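Local structure of hypothetical protein Atu0636 (Agrobacterium tumefaciens, 2OZV) at residues 30-35 with 116-121; 104-109 with 156-161; 164-169 with 184-189. The protein is a predicted O-methyltransferase, which would probably transfer a methyl group from S-adenosylmethionine to a hydroxyl group of a substrate not yet identified. One frame throughout, in Å; residues are numbered along the deposited sequence. Where two conformers were deposited one is given.

Contact 1. Residues 30-35 with 116-121; sequences SLVADD and FHHVIM
The imidazole of His-118 is held at one edge by Asp-34 and roofed on one face by Val-32, which together should limit its rotation. The polar link is a His-carboxylate hydrogen bond from His-118 NE2 to Asp-34 OD2, 2.8 Å long and fairly straight at 163°. The acceptor oxygen lies almost in the plane of the imidazole and offers its anti lone pair, the one turned away from OD1. Carboxylate and ring are nevertheless far from coplanar, their planes 63° apart. Asp-34 OD2 also forms a salt bridge with Arg-36, so two donors grip the same oxygen; that charge would be expected to temper the carboxylate's pull on the histidine.

These contacts join the loop between helix 24-30 and strand 38-42 to strand 116-121, a strand in the interior of the sheet, between 38-42 and 164-170, in the Rossmann-like fold of class I methyltransferases. Facing the loop, His-118 and Ile-120 point to the same side of the strand, while Val-119 between them points away from the loop and packs on helix 148-159. All four touching residues are buried.

The apolar contacts come from the two branches of Val-32. CG1, anti to the backbone N (chi1 -177°), sits almost exactly above the middle of the His-118 ring, 3.7 Å from its centroid: a CH-pi contact. CG2 reaches further along the strand and meets Ile-120 CG2 at 3.8 Å, the two side chains lying at about a right angle.

Contact 2. Residues 104-109 with 156-161; sequences KARVEA and ASAIMV
Two helices that flank strand 116-121 in the chain, 103-108 before it and 148-159 after it, meet here near the carboxyl-terminal ends of both, at the periphery of the Rossmann-like fold, the centre of the contact lying about 17 Å from that of the chain. One long side chain bridges them: Arg-106 reaches from the first helix and lays its guanidinium group against Ala-158 of the second. The backbones stay well apart, the CA atoms of Arg-106 and Ala-158 being 9.3 Å from each other.

Ala-158 CB sits over the centre of one guanidinium face, 3.3 Å above its plane. Its distance to Arg-106 CZ is 3.4 Å. The methyl group sits over CZ, with NH2 as near, NE a little farther and NH1 farthest. No hydrogen bond crosses between the segments; the contact is van der Waals packing of a methyl group on a planar cation, whose N-H bonds lie in the guanidinium plane, none of them aimed at the methyl group.

The shape of the arginine explains the fit. Its chain leaves the helix extended through chi1 and chi2, both 179°, then bends at chi3 (51°), and with the turn at chi4 this presents a guanidinium face to the methyl group. At that bend, Arg-106 CD comes within 4.3 Å of Ile-159 CG2, a looser apolar touch.

The arginine also packs on Leu-111, in the connection leading from helix 103-108 to strand 116-121. Ile-159 is buried, its side chain lying on Phe-116 and Val-119 of that strand, and just beyond it strand 160-161 pairs with the start of 116-121.

Contact 3. Residues 164-169 with 184-189; sequences GQLSLI and SRFGGL
Leu-166 and Phe-186 meet with the leucine laid over one face of the phenyl ring, the two side chains at about a right angle. The leucine touches the ring from its first carbon onward. CB stands 3.7 Å above the ring plane but is displaced toward the rim, so that its closest atom is Phe-186 CE1, at 3.7 Å, with CD1 and CZ next. Measured to the ring centroid, CB is 3.9 Å away and 21° off the normal, a CH-pi contact over the face. Beyond CB the chain passes through CG, placed anti to the backbone N (chi1 170°), and one branch returns to the ring: Leu-166 CD2 lies 4.0 Å from Phe-186 CD2 and slightly farther from CE2. CB thus covers the CE1 side of the ring and CD2 the other, and the leucine straddles the face.

At the edge of the phenyl group, near its plane, Gly-164 O approaches CE1 at 4.3 Å, a loose contact. Phe-186 also touches Lys-211, as well as Ser-157 and Met-160 of the preceding helix and strand, while Leu-166 packs on Met-121. All three residues of the contact are buried.

No hydrogen bond joins the two segments, because strands 164-170 and 186-195 are not neighbours in the sheet: strand 204-211 runs between them, antiparallel to both. Leu-166 pairs through its backbone with Ala-209 of that intervening strand. This strand order, with the seventh strand, 204-211, inserted antiparallel between the fifth, 164-170, and the sixth, 186-195, is the hallmark of the class I, Rossmann-like methyltransferase fold.

Overall arrangement
Strand 116-121 ties the three contacts together. Contacts 1 and 3, with centres about 11 Å apart, lie on neighbouring strands of one sheet: Val-119 O is 2.9 Å from Ser-167 N, a probable hydrogen bond. Contact 2 is more peripheral, its centre about 17 Å from that of contact 1 and 16 Å from that of contact 3. It meets contact 1 where Phe-116 N probably bonds to Ile-159 O, at 2.8 Å, and contact 3 where Ser-157 N lies 3.6 Å from Phe-186 CZ. The side chain of Ile-120 lies near, without touching, a GxGxxA-like sequence (Gly-44, Gly-46, Ala-49), which would probably form part of the cofactor site, as in related methyltransferases.

Contact 1. Residues 30-35 with 116-121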
ATOM      1  N   SER B  30      11.275  13.522  -9.955  1.00 45.27           N
ATOM      2  CA  SER B  30      12.255  12.473 -10.227  1.00 45.44           C
ATOM      3  C   SER B  30      11.620  11.265 -10.918  1.00 45.02           C
ATOM      4  O   SER B  30      12.330  10.445 -11.490  1.00 46.02           O
ATOM      5  CB  SER B  30      12.962  12.044  -8.936  1.00 45.63           C
ATOM      6  OG  SER B  30      12.148  11.200  -8.190  1.00 46.26           O
ATOM      7  N   LEU B  31      10.293  11.145 -10.851  1.00 43.94           N
ATOM      8  CA  LEU B  31       9.586  10.032 -11.516  1.00 45.04           C
ATOM      9  C   LEU B  31       9.568  10.100 -13.047  1.00 45.76           C
ATOM     10  O   LEU B  31       9.261   9.111 -13.704  1.00 46.55           O
ATOM     11  CB  LEU B  31       8.144   9.969 -11.005  1.00 44.02           C
ATOM     12  CG  LEU B  31       8.046   9.688  -9.498  1.00 45.76           C
ATOM     13  CD1 LEU B  31       6.591   9.759  -9.005  1.00 46.60           C
ATOM     14  CD2 LEU B  31       8.621   8.257  -9.204  1.00 47.58           C
ATOM     15  N   VAL B  32       9.863  11.274 -13.602  1.00 45.90           N
ATOM     16  CA  VAL B  32       9.910  11.398 -15.059  1.00 46.47           C
ATOM     17  C   VAL B  32      11.301  10.976 -15.531  1.00 48.10           C
ATOM     18  O   VAL B  32      12.236  11.766 -15.516  1.00 47.18           O
ATOM     19  CB  VAL B  32       9.587  12.840 -15.523  1.00 46.58           C
ATOM     20  CG1 VAL B  32       9.564  12.944 -17.047  1.00 47.52           C
ATOM     21  CG2 VAL B  32       8.233  13.288 -14.926  1.00 45.77           C
ATOM     22  N   ALA B  33      11.411   9.709 -15.919  1.00 48.64           N
ATOM     23  CA  ALA B  33      12.681   9.133 -16.370  1.00 50.04           C
ATOM     24  C   ALA B  33      12.603   8.923 -17.875  1.00 52.01           C
ATOM     25  O   ALA B  33      12.335   7.827 -18.332  1.00 53.47           O
ATOM     26  CB  ALA B  33      12.954   7.790 -15.645  1.00 49.75           C
ATOM     27  N   ASP B  34      12.860   9.969 -18.643  1.00 52.38           N
ATOM     28  CA  ASP B  34      12.560   9.977 -20.061  1.00 53.71           C
ATOM     29  C   ASP B  34      13.581  10.909 -20.689  1.00 54.54           C
ATOM     30  O   ASP B  34      13.695  12.072 -20.277  1.00 55.11           O
ATOM     31  CB  ASP B  34      11.135  10.531 -20.259  1.00 53.77           C
ATOM     32  CG  ASP B  34      10.598  10.361 -21.691  1.00 55.81           C
ATOM     33  OD1 ASP B  34      11.383  10.255 -22.667  1.00 56.60           O
ATOM     34  OD2 ASP B  34       9.356  10.334 -21.833  1.00 54.78           O
ATOM     35  N   ASP B  35      14.325  10.408 -21.673  1.00 55.64           N
ATOM     36  CA  ASP B  35      15.339  11.253 -22.307  0.50 56.37           C
ATOM     37  C   ASP B  35      14.944  11.768 -23.698  1.00 56.82           C
ATOM     38  O   ASP B  35      15.771  12.345 -24.407  1.00 57.60           O
ATOM     39  CB  ASP B  35      16.715  10.569 -22.298  0.50 56.36           C
ATOM     40  CG  ASP B  35      17.254  10.335 -20.879  0.50 56.84           C
ATOM     41  OD1 ASP B  35      17.029  11.179 -19.967  0.50 55.72           O
ATOM     42  OD2 ASP B  35      17.913   9.298 -20.682  0.50 56.17           O
ATOM     43  N   PHE B 116      -0.121  14.497 -23.963  1.00 42.64           N
ATOM     44  CA  PHE B 116       1.039  14.509 -23.069  1.00 43.82           C
ATOM     45  C   PHE B 116       1.656  13.138 -22.884  1.00 44.16           C
ATOM     46  O   PHE B 116       0.937  12.138 -22.778  1.00 44.77           O
ATOM     47  CB  PHE B 116       0.630  15.074 -21.699  1.00 43.17           C
ATOM     48  CG  PHE B 116       0.300  16.561 -21.733  1.00 43.12           C
ATOM     49  CD1 PHE B 116       1.330  17.530 -21.770  1.00 41.32           C
ATOM     50  CD2 PHE B 116      -1.043  16.985 -21.730  1.00 44.40           C
ATOM     51  CE1 PHE B 116       1.037  18.902 -21.797  1.00 41.31           C
ATOM     52  CE2 PHE B 116      -1.357  18.354 -21.761  1.00 42.66           C
ATOM     53  CZ  PHE B 116      -0.315  19.321 -21.805  1.00 44.31           C
ATOM     54  N   HIS B 117       2.989  13.093 -22.840  1.00 43.99           N
ATOM     55  CA  HIS B 117       3.722  11.852 -22.563  1.00 44.22           C
ATOM     56  C   HIS B 117       3.743  11.525 -21.069  1.00 44.03           C
ATOM     57  O   HIS B 117       3.914  10.366 -20.689  1.00 44.56           O
ATOM     58  CB  HIS B 117       5.153  11.987 -23.072  1.00 44.41           C
ATOM     59  CG  HIS B 117       5.232  12.253 -24.556  1.00 44.41           C
ATOM     60  ND1 HIS B 117       5.488  13.513 -25.070  1.00 45.11           N
ATOM     61  CD2 HIS B 117       5.053  11.435 -25.622  1.00 46.50           C
ATOM     62  CE1 HIS B 117       5.491  13.446 -26.396  1.00 44.41           C
ATOM     63  NE2 HIS B 117       5.225  12.199 -26.755  1.00 43.68           N
ATOM     64  N   HIS B 118       3.636  12.573 -20.247  1.00 44.65           N
ATOM     65  CA  HIS B 118       3.648  12.443 -18.788  1.00 45.25           C
ATOM     66  C   HIS B 118       2.649  13.404 -18.226  1.00 44.90           C
ATOM     67  O   HIS B 118       2.550  14.565 -18.666  1.00 44.32           O
ATOM     68  CB  HIS B 118       5.032  12.818 -18.215  1.00 45.41           C
ATOM     69  CG  HIS B 118       6.115  11.896 -18.649  1.00 46.53           C
ATOM     70  ND1 HIS B 118       6.468  10.776 -17.925  1.00 46.52           N
ATOM     71  CD2 HIS B 118       6.946  11.932 -19.724  1.00 46.88           C
ATOM     72  CE1 HIS B 118       7.439  10.134 -18.556  1.00 48.97           C
ATOM     73  NE2 HIS B 118       7.745  10.814 -19.651  1.00 48.55           N
ATOM     74  N   VAL B 119       1.922  12.955 -17.209  1.00 44.82           N
ATOM     75  CA  VAL B 119       1.161  13.868 -16.371  1.00 44.43           C
ATOM     76  C   VAL B 119       1.600  13.644 -14.928  1.00 45.38           C
ATOM     77  O   VAL B 119       1.636  12.504 -14.472  1.00 45.08           O
ATOM     78  CB  VAL B 119      -0.365  13.650 -16.484  1.00 45.30           C
ATOM     79  CG1 VAL B 119      -1.110  14.623 -15.603  1.00 45.04           C
ATOM     80  CG2 VAL B 119      -0.803  13.836 -17.979  1.00 43.70           C
ATOM     81  N   ILE B 120       1.974  14.729 -14.275  1.00 43.75           N
ATOM     82  CA  ILE B 120       2.386  14.683 -12.881  1.00 44.66           C
ATOM     83  C   ILE B 120       1.457  15.454 -11.967  1.00 45.29           C
ATOM     84  O   ILE B 120       0.886  16.498 -12.342  1.00 44.76           O
ATOM     85  CB  ILE B 120       3.879  15.119 -12.710  1.00 45.20           C
ATOM     86  CG1 ILE B 120       4.070  16.639 -12.818  1.00 44.39           C
ATOM     87  CG2 ILE B 120       4.780  14.392 -13.756  1.00 43.53           C
ATOM     88  CD1 ILE B 120       5.563  17.081 -12.680  1.00 44.94           C
HETATM   89  N   MSE B 121       1.310  14.985 -10.720  1.00 44.17           N
HETATM   90  CA  MSE B 121       0.365  15.651  -9.831  1.00 45.82           C
HETATM   91  C   MSE B 121       0.706  15.421  -8.365  1.00 46.05           C
HETATM   92  O   MSE B 121       1.220  14.361  -7.983  1.00 45.43           O
HETATM   93  CB  MSE B 121      -1.081  15.161 -10.104  1.00 45.08           C
HETATM   94  CG  MSE B 121      -1.241  13.659  -9.859  1.00 44.47           C
HETATM   95 SE   MSE B 121      -3.129  13.115 -10.229  1.00 56.46          SE
HETATM   96  CE  MSE B 121      -3.271  13.466 -12.101  1.00 50.99           C
TER

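Contact 2. Residues 104-109 with 156-161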
ATOM      1  N   LYS B 104     -15.628  18.589 -23.801  1.00 57.98           N
ATOM      2  CA  LYS B 104     -15.274  19.728 -24.638  1.00 57.57           C
ATOM      3  C   LYS B 104     -14.862  20.978 -23.844  1.00 56.58           C
ATOM      4  O   LYS B 104     -14.022  21.763 -24.297  1.00 56.26           O
ATOM      5  CB  LYS B 104     -16.426  20.047 -25.601  1.00 58.02           C
ATOM      6  CG  LYS B 104     -16.184  21.233 -26.523  1.00 60.34           C
ATOM      7  CD  LYS B 104     -14.957  21.032 -27.412  1.00 64.23           C
ATOM      8  CE  LYS B 104     -14.365  22.366 -27.826  1.00 65.71           C
ATOM      9  NZ  LYS B 104     -15.369  23.226 -28.538  1.00 66.97           N
ATOM     10  N   ALA B 105     -15.483  21.161 -22.678  1.00 55.73           N
ATOM     11  CA  ALA B 105     -15.107  22.214 -21.735  1.00 55.04           C
ATOM     12  C   ALA B 105     -13.620  22.076 -21.388  1.00 54.24           C
ATOM     13  O   ALA B 105     -12.884  23.068 -21.364  1.00 54.05           O
ATOM     14  CB  ALA B 105     -15.955  22.116 -20.466  1.00 55.15           C
ATOM     15  N   ARG B 106     -13.199  20.838 -21.149  1.00 54.03           N
ATOM     16  CA  ARG B 106     -11.805  20.536 -20.806  1.00 53.46           C
ATOM     17  C   ARG B 106     -10.859  20.967 -21.923  1.00 53.54           C
ATOM     18  O   ARG B 106      -9.884  21.687 -21.678  1.00 52.73           O
ATOM     19  CB  ARG B 106     -11.638  19.051 -20.468  1.00 53.65           C
ATOM     20  CG  ARG B 106     -10.187  18.646 -20.118  1.00 53.16           C
ATOM     21  CD  ARG B 106     -10.063  17.164 -19.751  1.00 54.23           C
ATOM     22  NE  ARG B 106     -10.689  16.297 -20.752  1.00 58.99           N
ATOM     23  CZ  ARG B 106     -11.546  15.299 -20.494  1.00 61.87           C
ATOM     24  NH1 ARG B 106     -11.892  14.965 -19.246  1.00 60.69           N
ATOM     25  NH2 ARG B 106     -12.051  14.606 -21.509  1.00 64.07           N
ATOM     26  N   VAL B 107     -11.163  20.547 -23.151  1.00 54.05           N
ATOM     27  CA  VAL B 107     -10.372  20.915 -24.328  1.00 54.56           C
ATOM     28  C   VAL B 107     -10.313  22.436 -24.530  1.00 55.13           C
ATOM     29  O   VAL B 107      -9.232  22.986 -24.775  1.00 55.06           O
ATOM     30  CB  VAL B 107     -10.877  20.201 -25.611  1.00 54.64           C
ATOM     31  CG1 VAL B 107     -10.045  20.605 -26.827  1.00 54.34           C
ATOM     32  CG2 VAL B 107     -10.850  18.686 -25.422  1.00 54.11           C
ATOM     33  N   GLU B 108     -11.469  23.099 -24.413  1.00 56.10           N
ATOM     34  CA  GLU B 108     -11.574  24.555 -24.565  1.00 56.86           C
ATOM     35  C   GLU B 108     -10.684  25.280 -23.541  1.00 56.41           C
ATOM     36  O   GLU B 108     -10.086  26.318 -23.850  1.00 56.85           O
ATOM     37  CB  GLU B 108     -13.043  24.989 -24.421  1.00 57.93           C
ATOM     38  CG  GLU B 108     -13.306  26.498 -24.556  1.00 61.44           C
ATOM     39  CD  GLU B 108     -13.862  26.911 -25.919  1.00 67.19           C
ATOM     40  OE1 GLU B 108     -14.990  26.478 -26.280  1.00 68.68           O
ATOM     41  OE2 GLU B 108     -13.185  27.702 -26.619  1.00 69.33           O
ATOM     42  N   ALA B 109     -10.584  24.708 -22.341  1.00 55.67           N
ATOM     43  CA  ALA B 109      -9.773  25.263 -21.249  1.00 55.04           C
ATOM     44  C   ALA B 109      -8.263  25.103 -21.465  1.00 54.95           C
ATOM     45  O   ALA B 109      -7.452  25.653 -20.704  1.00 55.52           O
ATOM     46  CB  ALA B 109     -10.194  24.659 -19.919  1.00 54.56           C
ATOM     47  N   ALA B 156      -6.122  13.286 -16.236  1.00 44.88           N
ATOM     48  CA  ALA B 156      -4.776  12.809 -16.611  1.00 45.12           C
ATOM     49  C   ALA B 156      -4.881  11.792 -17.742  1.00 45.38           C
ATOM     50  O   ALA B 156      -4.105  11.846 -18.700  1.00 45.38           O
ATOM     51  CB  ALA B 156      -4.005  12.194 -15.391  1.00 45.40           C
ATOM     52  N   SER B 157      -5.826  10.868 -17.624  1.00 44.94           N
ATOM     53  CA  SER B 157      -6.054   9.878 -18.665  1.00 45.71           C
ATOM     54  C   SER B 157      -6.478  10.547 -19.976  1.00 45.94           C
ATOM     55  O   SER B 157      -5.943  10.213 -21.031  1.00 47.42           O
ATOM     56  CB  SER B 157      -7.092   8.844 -18.209  1.00 46.23           C
ATOM     57  OG  SER B 157      -7.323   7.888 -19.235  1.00 48.14           O
ATOM     58  N   ALA B 158      -7.411  11.499 -19.921  1.00 45.14           N
ATOM     59  CA  ALA B 158      -7.924  12.120 -21.157  1.00 44.44           C
ATOM     60  C   ALA B 158      -6.840  12.850 -21.962  1.00 44.49           C
ATOM     61  O   ALA B 158      -6.867  12.848 -23.199  1.00 44.04           O
ATOM     62  CB  ALA B 158      -9.045  13.064 -20.842  1.00 44.58           C
ATOM     63  N   ILE B 159      -5.900  13.473 -21.251  1.00 44.24           N
ATOM     64  CA  ILE B 159      -4.899  14.340 -21.890  1.00 44.37           C
ATOM     65  C   ILE B 159      -3.603  13.617 -22.222  1.00 45.78           C
ATOM     66  O   ILE B 159      -2.652  14.227 -22.769  1.00 46.18           O
ATOM     67  CB  ILE B 159      -4.596  15.612 -21.038  1.00 44.00           C
ATOM     68  CG1 ILE B 159      -3.805  15.248 -19.759  1.00 44.10           C
ATOM     69  CG2 ILE B 159      -5.911  16.365 -20.691  1.00 43.75           C
ATOM     70  CD1 ILE B 159      -3.442  16.486 -18.893  1.00 43.89           C
HETATM   71  N   MSE B 160      -3.553  12.333 -21.856  0.60 45.09           N
HETATM   72  CA  MSE B 160      -2.372  11.492 -22.051  0.60 44.90           C
HETATM   73  C   MSE B 160      -2.396  10.743 -23.379  0.60 45.27           C
HETATM   74  O   MSE B 160      -3.410  10.160 -23.748  0.60 45.45           O
HETATM   75  CB  MSE B 160      -2.278  10.444 -20.944  0.60 45.37           C
HETATM   76  CG  MSE B 160      -0.918   9.758 -20.893  0.60 44.30           C
HETATM   77 SE   MSE B 160       0.314  10.824 -19.828  0.60 48.84          SE
HETATM   78  CE  MSE B 160      -0.550  10.475 -18.120  0.60 42.69           C
ATOM     79  N   VAL B 161      -1.256  10.687 -24.060  1.00 46.11           N
ATOM     80  CA  VAL B 161      -1.104   9.802 -25.206  1.00 46.45           C
ATOM     81  C   VAL B 161      -1.215   8.344 -24.720  1.00 46.76           C
ATOM     82  O   VAL B 161      -0.975   8.041 -23.542  1.00 45.44           O
ATOM     83  CB  VAL B 161       0.243  10.011 -25.966  1.00 46.96           C
ATOM     84  CG1 VAL B 161       0.430  11.477 -26.379  1.00 46.00           C
ATOM     85  CG2 VAL B 161       1.425   9.536 -25.118  1.00 45.10           C
TER

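Contact 3. Residues 164-169 with 184-189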
ATOM      1  N   GLY B 164       1.146   6.568 -22.058  1.00 43.94           N
ATOM      2  CA  GLY B 164       1.880   7.635 -21.348  1.00 43.85           C
ATOM      3  C   GLY B 164       1.858   7.354 -19.841  1.00 44.76           C
ATOM      4  O   GLY B 164       1.092   6.485 -19.384  1.00 46.11           O
ATOM      5  N   GLN B 165       2.670   8.082 -19.089  1.00 45.13           N
ATOM      6  CA  GLN B 165       2.884   7.769 -17.689  1.00 45.65           C
ATOM      7  C   GLN B 165       2.258   8.795 -16.765  1.00 45.56           C
ATOM      8  O   GLN B 165       2.518  10.015 -16.886  1.00 45.61           O
ATOM      9  CB  GLN B 165       4.376   7.682 -17.393  1.00 45.85           C
ATOM     10  CG  GLN B 165       4.686   7.375 -15.917  1.00 45.87           C
ATOM     11  CD  GLN B 165       6.177   7.320 -15.660  1.00 46.63           C
ATOM     12  OE1 GLN B 165       6.945   6.761 -16.473  1.00 47.36           O
ATOM     13  NE2 GLN B 165       6.603   7.916 -14.553  1.00 47.01           N
ATOM     14  N   LEU B 166       1.444   8.301 -15.829  1.00 44.75           N
ATOM     15  CA  LEU B 166       0.955   9.084 -14.710  1.00 45.22           C
ATOM     16  C   LEU B 166       1.988   8.993 -13.564  1.00 45.59           C
ATOM     17  O   LEU B 166       2.465   7.885 -13.235  1.00 45.13           O
ATOM     18  CB  LEU B 166      -0.380   8.508 -14.221  1.00 45.10           C
ATOM     19  CG  LEU B 166      -0.896   9.088 -12.893  1.00 44.52           C
ATOM     20  CD1 LEU B 166      -1.308  10.563 -13.029  1.00 47.23           C
ATOM     21  CD2 LEU B 166      -2.089   8.224 -12.428  1.00 47.25           C
ATOM     22  N   SER B 167       2.358  10.136 -12.991  1.00 44.56           N
ATOM     23  CA  SER B 167       3.200  10.163 -11.789  1.00 45.65           C
ATOM     24  C   SER B 167       2.540  11.005 -10.716  1.00 46.12           C
ATOM     25  O   SER B 167       2.022  12.101 -10.990  1.00 46.22           O
ATOM     26  CB  SER B 167       4.597  10.761 -12.053  1.00 45.65           C
ATOM     27  OG  SER B 167       5.266  10.011 -13.062  1.00 46.54           O
ATOM     28  N   LEU B 168       2.567  10.511  -9.476  1.00 46.03           N
ATOM     29  CA  LEU B 168       1.995  11.286  -8.400  1.00 46.25           C
ATOM     30  C   LEU B 168       2.679  11.058  -7.067  1.00 45.88           C
ATOM     31  O   LEU B 168       3.360  10.042  -6.847  1.00 45.35           O
ATOM     32  CB  LEU B 168       0.496  11.014  -8.294  1.00 47.87           C
ATOM     33  CG  LEU B 168      -0.008   9.689  -7.793  1.00 48.54           C
ATOM     34  CD1 LEU B 168      -0.001   9.615  -6.236  1.00 45.90           C
ATOM     35  CD2 LEU B 168      -1.451   9.434  -8.322  1.00 49.76           C
ATOM     36  N   ILE B 169       2.510  12.035  -6.183  1.00 45.51           N
ATOM     37  CA  ILE B 169       2.928  11.876  -4.790  1.00 44.62           C
ATOM     38  C   ILE B 169       1.728  12.206  -3.915  1.00 45.42           C
ATOM     39  O   ILE B 169       0.934  13.125  -4.216  1.00 45.20           O
ATOM     40  CB  ILE B 169       4.191  12.719  -4.444  1.00 44.46           C
ATOM     41  CG1 ILE B 169       4.707  12.364  -3.035  1.00 45.99           C
ATOM     42  CG2 ILE B 169       3.917  14.222  -4.651  1.00 44.42           C
ATOM     43  CD1 ILE B 169       6.040  12.990  -2.677  1.00 46.50           C
ATOM     44  N   SER B 184      -9.504   1.047 -14.792  0.50 50.11           N
ATOM     45  CA  SER B 184      -9.812   1.055 -16.233  0.50 50.37           C
ATOM     46  C   SER B 184      -9.206   2.227 -17.015  0.50 50.10           C
ATOM     47  O   SER B 184      -9.577   2.478 -18.170  0.50 50.42           O
ATOM     48  CB  SER B 184     -11.323   0.967 -16.486  0.50 50.87           C
ATOM     49  OG  SER B 184     -11.871   2.254 -16.683  0.50 52.13           O
ATOM     50  N   ARG B 185      -8.284   2.951 -16.402  1.00 49.22           N
ATOM     51  CA  ARG B 185      -7.597   4.034 -17.137  1.00 48.92           C
ATOM     52  C   ARG B 185      -6.093   3.814 -17.192  1.00 48.87           C
ATOM     53  O   ARG B 185      -5.470   3.932 -18.255  1.00 48.20           O
ATOM     54  CB  ARG B 185      -7.828   5.393 -16.459  1.00 49.11           C
ATOM     55  CG  ARG B 185      -9.255   5.867 -16.482  1.00 49.12           C
ATOM     56  CD  ARG B 185      -9.465   6.911 -15.381  1.00 50.61           C
ATOM     57  NE  ARG B 185     -10.853   7.360 -15.373  1.00 49.36           N
ATOM     58  CZ  ARG B 185     -11.512   7.793 -14.299  1.00 50.15           C
ATOM     59  NH1 ARG B 185     -12.781   8.178 -14.433  1.00 49.46           N
ATOM     60  NH2 ARG B 185     -10.906   7.845 -13.099  1.00 50.11           N
ATOM     61  N   PHE B 186      -5.532   3.511 -16.015  1.00 48.22           N
ATOM     62  CA  PHE B 186      -4.115   3.315 -15.811  1.00 47.55           C
ATOM     63  C   PHE B 186      -3.893   1.992 -15.114  1.00 48.10           C
ATOM     64  O   PHE B 186      -4.678   1.613 -14.225  1.00 48.65           O
ATOM     65  CB  PHE B 186      -3.552   4.396 -14.901  1.00 47.70           C
ATOM     66  CG  PHE B 186      -3.504   5.742 -15.537  1.00 47.92           C
ATOM     67  CD1 PHE B 186      -2.485   6.055 -16.430  1.00 48.16           C
ATOM     68  CD2 PHE B 186      -4.489   6.703 -15.245  1.00 49.07           C
ATOM     69  CE1 PHE B 186      -2.428   7.334 -17.031  1.00 48.42           C
ATOM     70  CE2 PHE B 186      -4.443   7.974 -15.829  1.00 48.18           C
ATOM     71  CZ  PHE B 186      -3.420   8.296 -16.719  1.00 47.62           C
ATOM     72  N   GLY B 187      -2.832   1.298 -15.520  1.00 46.98           N
ATOM     73  CA  GLY B 187      -2.444   0.035 -14.868  1.00 46.95           C
ATOM     74  C   GLY B 187      -0.942  -0.035 -14.702  1.00 45.85           C
ATOM     75  O   GLY B 187      -0.248   0.980 -14.829  1.00 46.69           O
ATOM     76  N   GLY B 188      -0.431  -1.220 -14.374  1.00 45.41           N
ATOM     77  CA  GLY B 188       0.976  -1.332 -14.004  1.00 44.64           C
ATOM     78  C   GLY B 188       1.401  -0.376 -12.893  1.00 44.61           C
ATOM     79  O   GLY B 188       2.528   0.131 -12.905  1.00 45.31           O
ATOM     80  N   LEU B 189       0.516  -0.117 -11.925  1.00 43.99           N
ATOM     81  CA  LEU B 189       0.877   0.786 -10.809  1.00 44.86           C
ATOM     82  C   LEU B 189       2.124   0.294 -10.126  1.00 44.94           C
ATOM     83  O   LEU B 189       2.261  -0.917  -9.834  1.00 45.86           O
ATOM     84  CB  LEU B 189      -0.251   0.894  -9.770  1.00 45.43           C
ATOM     85  CG  LEU B 189      -1.305   1.985 -10.068  1.00 44.56           C
ATOM     86  CD1 LEU B 189      -2.071   1.711 -11.358  1.00 43.19           C
ATOM     87  CD2 LEU B 189      -2.307   2.085  -8.878  1.00 43.94           C
TER